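Local atomic coordinates of uncharacterized protein (Staphylococcus aureus, PDB entry 3P8A), a protein that is of unknown function but, as a glyoxalase-like member of the VOC family, may act on or bind a small molecule. Residues A[188-201]-A[237-251]. Residues are numbered along the deposited sequence; the frame is centred on the assembly and turned at random.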
loop_
_atom_site.group_PDB
_atom_site.type_symbol
_atom_site.label_atom_id
_atom_site.label_comp_id
_atom_site.label_asym_id
_atom_site.label_seq_id
_atom_site.Cartn_x
_atom_site.Cartn_y
_atom_site.Cartn_z
ATOM N N GLN A 188 -11.963 16.202 -1.174
ATOM C CA GLN A 188 -11.987 16.669 -2.569
ATOM C C GLN A 188 -11.355 15.538 -3.429
ATOM O O GLN A 188 -11.625 15.444 -4.629
ATOM C CB GLN A 188 -11.165 17.981 -2.707
ATOM C CG GLN A 188 -9.652 17.810 -2.489
ATOM C CD GLN A 188 -8.943 18.889 -1.723
ATOM O OE1 GLN A 188 -8.058 19.577 -2.236
ATOM N NE2 GLN A 188 -9.258 19.010 -0.440
ATOM N N PHE A 189 -10.506 14.694 -2.789
ATOM C CA PHE A 189 -9.818 13.577 -3.418
ATOM C C PHE A 189 -10.455 12.258 -3.076
ATOM O O PHE A 189 -10.977 12.082 -1.976
ATOM C CB PHE A 189 -8.350 13.529 -2.981
ATOM C CG PHE A 189 -7.558 14.777 -3.242
ATOM C CD1 PHE A 189 -7.410 15.271 -4.536
ATOM C CD2 PHE A 189 -6.883 15.415 -2.210
ATOM C CE1 PHE A 189 -6.656 16.416 -4.775
ATOM C CE2 PHE A 189 -6.125 16.560 -2.452
ATOM C CZ PHE A 189 -6.031 17.061 -3.728
ATOM N N SER A 190 -10.328 11.301 -3.999
ATOM C CA SER A 190 -10.824 9.945 -3.879
ATOM C C SER A 190 -9.944 9.040 -4.748
ATOM O O SER A 190 -9.830 9.277 -5.952
ATOM C CB SER A 190 -12.281 9.879 -4.332
ATOM O OG SER A 190 -12.901 8.682 -3.894
ATOM N N ILE A 191 -9.273 8.044 -4.136
ATOM C CA ILE A 191 -8.457 7.086 -4.888
ATOM C C ILE A 191 -9.443 6.258 -5.733
ATOM O O ILE A 191 -10.470 5.809 -5.220
ATOM C CB ILE A 191 -7.512 6.237 -3.992
ATOM C CG1 ILE A 191 -6.364 7.107 -3.417
ATOM C CG2 ILE A 191 -6.940 5.032 -4.758
ATOM C CD1 ILE A 191 -5.740 6.620 -2.141
ATOM N N GLU A 192 -9.159 6.122 -7.034
ATOM C CA GLU A 192 -10.018 5.405 -7.962
ATOM C C GLU A 192 -9.371 4.126 -8.469
ATOM O O GLU A 192 -10.051 3.103 -8.589
ATOM C CB GLU A 192 -10.346 6.333 -9.140
ATOM C CG GLU A 192 -11.382 5.800 -10.116
ATOM C CD GLU A 192 -11.598 6.645 -11.353
ATOM O OE1 GLU A 192 -10.845 7.625 -11.563
ATOM O OE2 GLU A 192 -12.525 6.314 -12.126
ATOM N N THR A 193 -8.072 4.193 -8.838
ATOM C CA THR A 193 -7.368 3.070 -9.439
ATOM C C THR A 193 -5.921 3.054 -9.029
ATOM O O THR A 193 -5.296 4.100 -8.877
ATOM C CB THR A 193 -7.471 3.157 -10.988
ATOM O OG1 THR A 193 -8.833 3.294 -11.366
ATOM C CG2 THR A 193 -6.882 1.936 -11.711
ATOM N N VAL A 194 -5.386 1.851 -8.921
ATOM C CA VAL A 194 -3.987 1.572 -8.669
ATOM C C VAL A 194 -3.538 0.781 -9.881
ATOM O O VAL A 194 -4.157 -0.243 -10.239
ATOM C CB VAL A 194 -3.721 0.838 -7.322
ATOM C CG1 VAL A 194 -2.248 0.413 -7.205
ATOM C CG2 VAL A 194 -4.081 1.738 -6.161
ATOM N N ILE A 195 -2.527 1.326 -10.567
ATOM C CA ILE A 195 -1.974 0.703 -11.746
ATOM C C ILE A 195 -0.651 0.020 -11.417
ATOM O O ILE A 195 0.287 0.643 -10.881
ATOM C CB ILE A 195 -1.885 1.662 -12.975
ATOM C CG1 ILE A 195 -3.282 2.209 -13.338
ATOM C CG2 ILE A 195 -1.309 0.889 -14.183
ATOM C CD1 ILE A 195 -3.328 3.128 -14.635
ATOM N N VAL A 196 -0.589 -1.270 -11.764
ATOM C CA VAL A 196 0.544 -2.141 -11.559
ATOM C C VAL A 196 1.033 -2.593 -12.936
ATOM O O VAL A 196 0.220 -3.002 -13.788
ATOM C CB VAL A 196 0.139 -3.361 -10.666
ATOM C CG1 VAL A 196 1.274 -4.363 -10.532
ATOM C CG2 VAL A 196 -0.348 -2.921 -9.284
ATOM N N LYS A 197 2.357 -2.466 -13.173
ATOM C CA LYS A 197 2.969 -2.943 -14.396
ATOM C C LYS A 197 3.567 -4.295 -14.044
ATOM O O LYS A 197 4.211 -4.410 -12.998
ATOM C CB LYS A 197 4.014 -1.936 -14.928
ATOM C CG LYS A 197 3.372 -0.996 -15.945
ATOM C CD LYS A 197 4.239 0.125 -16.418
ATOM C CE LYS A 197 3.561 0.834 -17.580
ATOM N NZ LYS A 197 4.400 1.909 -18.164
ATOM N N SER A 198 3.301 -5.338 -14.850
ATOM C CA SER A 198 3.859 -6.656 -14.544
ATOM C C SER A 198 4.478 -7.330 -15.761
ATOM O O SER A 198 3.861 -7.346 -16.833
ATOM C CB SER A 198 2.800 -7.566 -13.945
ATOM O OG SER A 198 3.365 -8.844 -13.694
ATOM N N LYS A 199 5.641 -7.978 -15.567
ATOM C CA LYS A 199 6.282 -8.735 -16.658
ATOM C C LYS A 199 5.643 -10.105 -16.811
ATOM O O LYS A 199 5.971 -10.846 -17.741
ATOM C CB LYS A 199 7.801 -8.874 -16.434
ATOM C CG LYS A 199 8.568 -7.585 -16.655
ATOM C CD LYS A 199 10.070 -7.786 -16.414
ATOM C CE LYS A 199 10.439 -7.723 -14.956
ATOM N NZ LYS A 199 11.919 -7.828 -14.779
ATOM N N ASN A 200 4.712 -10.442 -15.910
ATOM C CA ASN A 200 3.956 -11.683 -15.952
ATOM C C ASN A 200 2.550 -11.431 -15.430
ATOM O O ASN A 200 2.192 -11.854 -14.341
ATOM C CB ASN A 200 4.682 -12.820 -15.174
ATOM C CG ASN A 200 4.171 -14.196 -15.536
ATOM O OD1 ASN A 200 3.177 -14.345 -16.243
ATOM N ND2 ASN A 200 4.813 -15.232 -15.018
ATOM N N ARG A 201 1.753 -10.712 -16.211
ATOM C CA ARG A 201 0.389 -10.348 -15.843
ATOM C C ARG A 201 -0.469 -11.527 -15.482
ATOM O O ARG A 201 -1.208 -11.454 -14.509
ATOM C CB ARG A 201 -0.259 -9.545 -16.975
ATOM C CG ARG A 201 -1.729 -9.215 -16.742
ATOM C CD ARG A 201 -2.208 -8.124 -17.663
ATOM N NE ARG A 201 -1.945 -8.384 -19.084
ATOM C CZ ARG A 201 -2.893 -8.569 -20.008
ATOM N NH1 ARG A 201 -4.172 -8.638 -19.658
ATOM N NH2 ARG A 201 -2.564 -8.713 -21.280
ATOM N N ILE A 237 -3.723 -4.303 -13.701
ATOM C CA ILE A 237 -2.452 -5.007 -13.925
ATOM C C ILE A 237 -2.255 -4.941 -15.429
ATOM O O ILE A 237 -3.087 -5.439 -16.184
ATOM C CB ILE A 237 -2.453 -6.495 -13.430
ATOM C CG1 ILE A 237 -3.118 -6.702 -12.026
ATOM C CG2 ILE A 237 -1.057 -7.161 -13.540
ATOM C CD1 ILE A 237 -2.494 -5.953 -10.819
ATOM N N GLU A 238 -1.207 -4.251 -15.864
ATOM C CA GLU A 238 -0.919 -4.122 -17.266
ATOM C C GLU A 238 0.449 -4.666 -17.612
ATOM O O GLU A 238 1.364 -4.671 -16.786
ATOM C CB GLU A 238 -1.168 -2.703 -17.802
ATOM C CG GLU A 238 -0.359 -1.590 -17.174
ATOM C CD GLU A 238 -0.679 -0.210 -17.712
ATOM O OE1 GLU A 238 0.204 0.671 -17.624
ATOM O OE2 GLU A 238 -1.818 0.003 -18.185
ATOM N N ASP A 239 0.560 -5.174 -18.834
ATOM C CA ASP A 239 1.807 -5.715 -19.356
ATOM C C ASP A 239 2.829 -4.576 -19.404
ATOM O O ASP A 239 2.483 -3.456 -19.756
ATOM C CB ASP A 239 1.585 -6.230 -20.785
ATOM C CG ASP A 239 0.703 -7.455 -20.881
ATOM O OD1 ASP A 239 0.644 -8.219 -19.901
ATOM O OD2 ASP A 239 0.086 -7.659 -21.950
ATOM N N GLY A 240 4.053 -4.866 -19.012
ATOM C CA GLY A 240 5.108 -3.868 -19.061
ATOM C C GLY A 240 6.470 -4.493 -19.172
ATOM O O GLY A 240 6.632 -5.699 -18.967
ATOM N N LYS A 241 7.466 -3.672 -19.497
ATOM C CA LYS A 241 8.862 -4.107 -19.525
ATOM C C LYS A 241 9.395 -4.059 -18.090
ATOM O O LYS A 241 10.438 -4.631 -17.793
ATOM C CB LYS A 241 9.693 -3.233 -20.480
ATOM C CG LYS A 241 9.219 -3.319 -21.942
ATOM C CD LYS A 241 10.268 -3.875 -22.952
ATOM C CE LYS A 241 9.643 -4.348 -24.249
ATOM N NZ LYS A 241 10.229 -5.637 -24.718
ATOM N N VAL A 242 8.625 -3.443 -17.172
ATOM C CA VAL A 242 8.951 -3.360 -15.738
ATOM C C VAL A 242 7.891 -4.106 -14.897
ATOM O O VAL A 242 6.751 -4.265 -15.346
ATOM C CB VAL A 242 9.062 -1.874 -15.247
ATOM C CG1 VAL A 242 10.173 -1.125 -15.954
ATOM C CG2 VAL A 242 7.750 -1.116 -15.408
ATOM N N SER A 243 8.273 -4.569 -13.708
ATOM C CA SER A 243 7.341 -5.152 -12.747
ATOM C C SER A 243 7.322 -4.211 -11.530
ATOM O O SER A 243 8.258 -4.208 -10.722
ATOM C CB SER A 243 7.718 -6.579 -12.362
ATOM O OG SER A 243 7.332 -7.492 -13.373
ATOM N N LYS A 244 6.272 -3.389 -11.413
ATOM C CA LYS A 244 6.164 -2.431 -10.301
ATOM C C LYS A 244 4.793 -1.797 -10.107
ATOM O O LYS A 244 4.003 -1.699 -11.052
ATOM C CB LYS A 244 7.253 -1.314 -10.443
ATOM C CG LYS A 244 7.110 -0.430 -11.676
ATOM C CD LYS A 244 8.147 0.681 -11.613
ATOM C CE LYS A 244 7.868 1.801 -12.564
ATOM N NZ LYS A 244 8.958 2.816 -12.515
ATOM N N TYR A 245 4.557 -1.285 -8.888
ATOM C CA TYR A 245 3.413 -0.447 -8.529
ATOM C C TYR A 245 3.779 0.871 -9.215
ATOM O O TYR A 245 4.809 1.474 -8.895
ATOM C CB TYR A 245 3.323 -0.303 -6.997
ATOM C CG TYR A 245 2.815 -1.573 -6.354
ATOM C CD1 TYR A 245 1.450 -1.842 -6.284
ATOM C CD2 TYR A 245 3.699 -2.530 -5.857
ATOM C CE1 TYR A 245 0.977 -3.032 -5.736
ATOM C CE2 TYR A 245 3.236 -3.744 -5.340
ATOM C CZ TYR A 245 1.873 -3.982 -5.275
ATOM O OH TYR A 245 1.400 -5.156 -4.756
ATOM N N HIS A 246 3.031 1.214 -10.257
ATOM C CA HIS A 246 3.335 2.288 -11.175
ATOM C C HIS A 246 2.683 3.635 -10.923
ATOM O O HIS A 246 3.368 4.649 -10.920
ATOM C CB HIS A 246 3.043 1.782 -12.595
ATOM C CG HIS A 246 3.253 2.788 -13.684
ATOM N ND1 HIS A 246 4.516 3.023 -14.211
ATOM C CD2 HIS A 246 2.339 3.503 -14.387
ATOM C CE1 HIS A 246 4.335 3.878 -15.209
ATOM N NE2 HIS A 246 3.041 4.216 -15.342
ATOM N N SER A 247 1.376 3.661 -10.777
ATOM C CA SER A 247 0.655 4.902 -10.626
ATOM C C SER A 247 -0.643 4.745 -9.868
ATOM O O SER A 247 -1.151 3.638 -9.704
ATOM C CB SER A 247 0.387 5.525 -12.004
ATOM O OG SER A 247 -0.641 4.859 -12.714
ATOM N N VAL A 248 -1.156 5.859 -9.390
ATOM C CA VAL A 248 -2.420 5.922 -8.660
ATOM C C VAL A 248 -3.275 6.998 -9.353
ATOM O O VAL A 248 -2.747 8.043 -9.771
ATOM C CB VAL A 248 -2.216 6.120 -7.116
ATOM C CG1 VAL A 248 -1.697 7.521 -6.761
ATOM C CG2 VAL A 248 -3.489 5.795 -6.331
ATOM N N ILE A 249 -4.569 6.709 -9.558
ATOM C CA ILE A 249 -5.506 7.639 -10.193
ATOM C C ILE A 249 -6.396 8.157 -9.099
ATOM O O ILE A 249 -7.034 7.370 -8.408
ATOM C CB ILE A 249 -6.302 7.039 -11.391
ATOM C CG1 ILE A 249 -5.342 6.430 -12.449
ATOM C CG2 ILE A 249 -7.235 8.101 -12.018
ATOM C CD1 ILE A 249 -6.050 5.656 -13.574
ATOM N N ILE A 250 -6.375 9.473 -8.900
ATOM C CA ILE A 250 -7.110 10.160 -7.836
ATOM C C ILE A 250 -8.115 11.093 -8.446
ATOM O O ILE A 250 -7.748 11.994 -9.196
ATOM C CB ILE A 250 -6.190 10.900 -6.817
ATOM C CG1 ILE A 250 -5.095 9.964 -6.251
ATOM C CG2 ILE A 250 -7.038 11.445 -5.643
ATOM C CD1 ILE A 250 -3.867 10.727 -5.597
ATOM N N LYS A 251 -9.385 10.884 -8.123
ATOM C CA LYS A 251 -10.448 11.758 -8.590
ATOM C C LYS A 251 -10.332 13.035 -7.752
ATOM O O LYS A 251 -10.142 12.956 -6.534
ATOM C CB LYS A 251 -11.813 11.087 -8.396
ATOM C CG LYS A 251 -12.182 10.120 -9.511
ATOM C CD LYS A 251 -13.625 9.616 -9.351
ATOM C CE LYS A 251 -13.766 8.237 -8.726
ATOM N NZ LYS A 251 -13.380 8.198 -7.286
HETATM O O HOH W 1 -13.624 5.493 -6.312
HETATM O O HOH W 2 2.821 -9.374 -18.489
#
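Ile237 packs its CD1 on Val196 CB within a beta-alpha-beta-beta-beta module of the VOC fold, whose first strand, 189-198, runs parallel to its last, 234-239, on one flank and antiparallel to 244-252 on the other. Branching suits Ile237: its CG2 touches Ser198 CB while Thr204 and Trp208 of helix 201-212 pack against it. Glu238 seals the parallel pairing through its backbone, giving N-H to Val196 O and taking one from Ser198 N. Asp239, at the strand end, meets Arg201 side-on in a two-pronged salt bridge: NE to OD1 at 2.7 Å, NH2 to OD2 at 2.9 Å. An arginine chain bent at chi3 (53°) sets the guanidinium above the carboxylate plane, and Thr224 holds NH1. Ser243 OG accepts the N-H of Lys199 at 2.8 Å and, being a hydroxyl, can still hydrogen-bond to the Glu161 carboxylate. Tyr245 sets CD1 3.7 Å from Val196 CG2 in the core, while its OH reaches Lys163 O. A classic bulge puts the N-H groups of His246 and Ser247 on Ile195 O; over one face of the imidazole, CG anti to the backbone N (chi1 178°), lies the Lys197 CD methylene, a CH-pi contact 3.9 Å from the ring centroid. Val248 and Ile250 line the buried face with Val194 and Ile191, Val248 CG2 against Ile191 CG2; Phe189 CB separately touches Ile250 CG2. On the other face Ile249 CD1 meets Ile195 CD1, and Ile249 O accepts from Glu192 N and, weakly, from Thr193 N in a second bulge. Lys251 lays flexible methylenes on Glu192, Lys251 CE 3.7 Å from Glu192 CG, while its NZ still donates to a water at 2.9 Å.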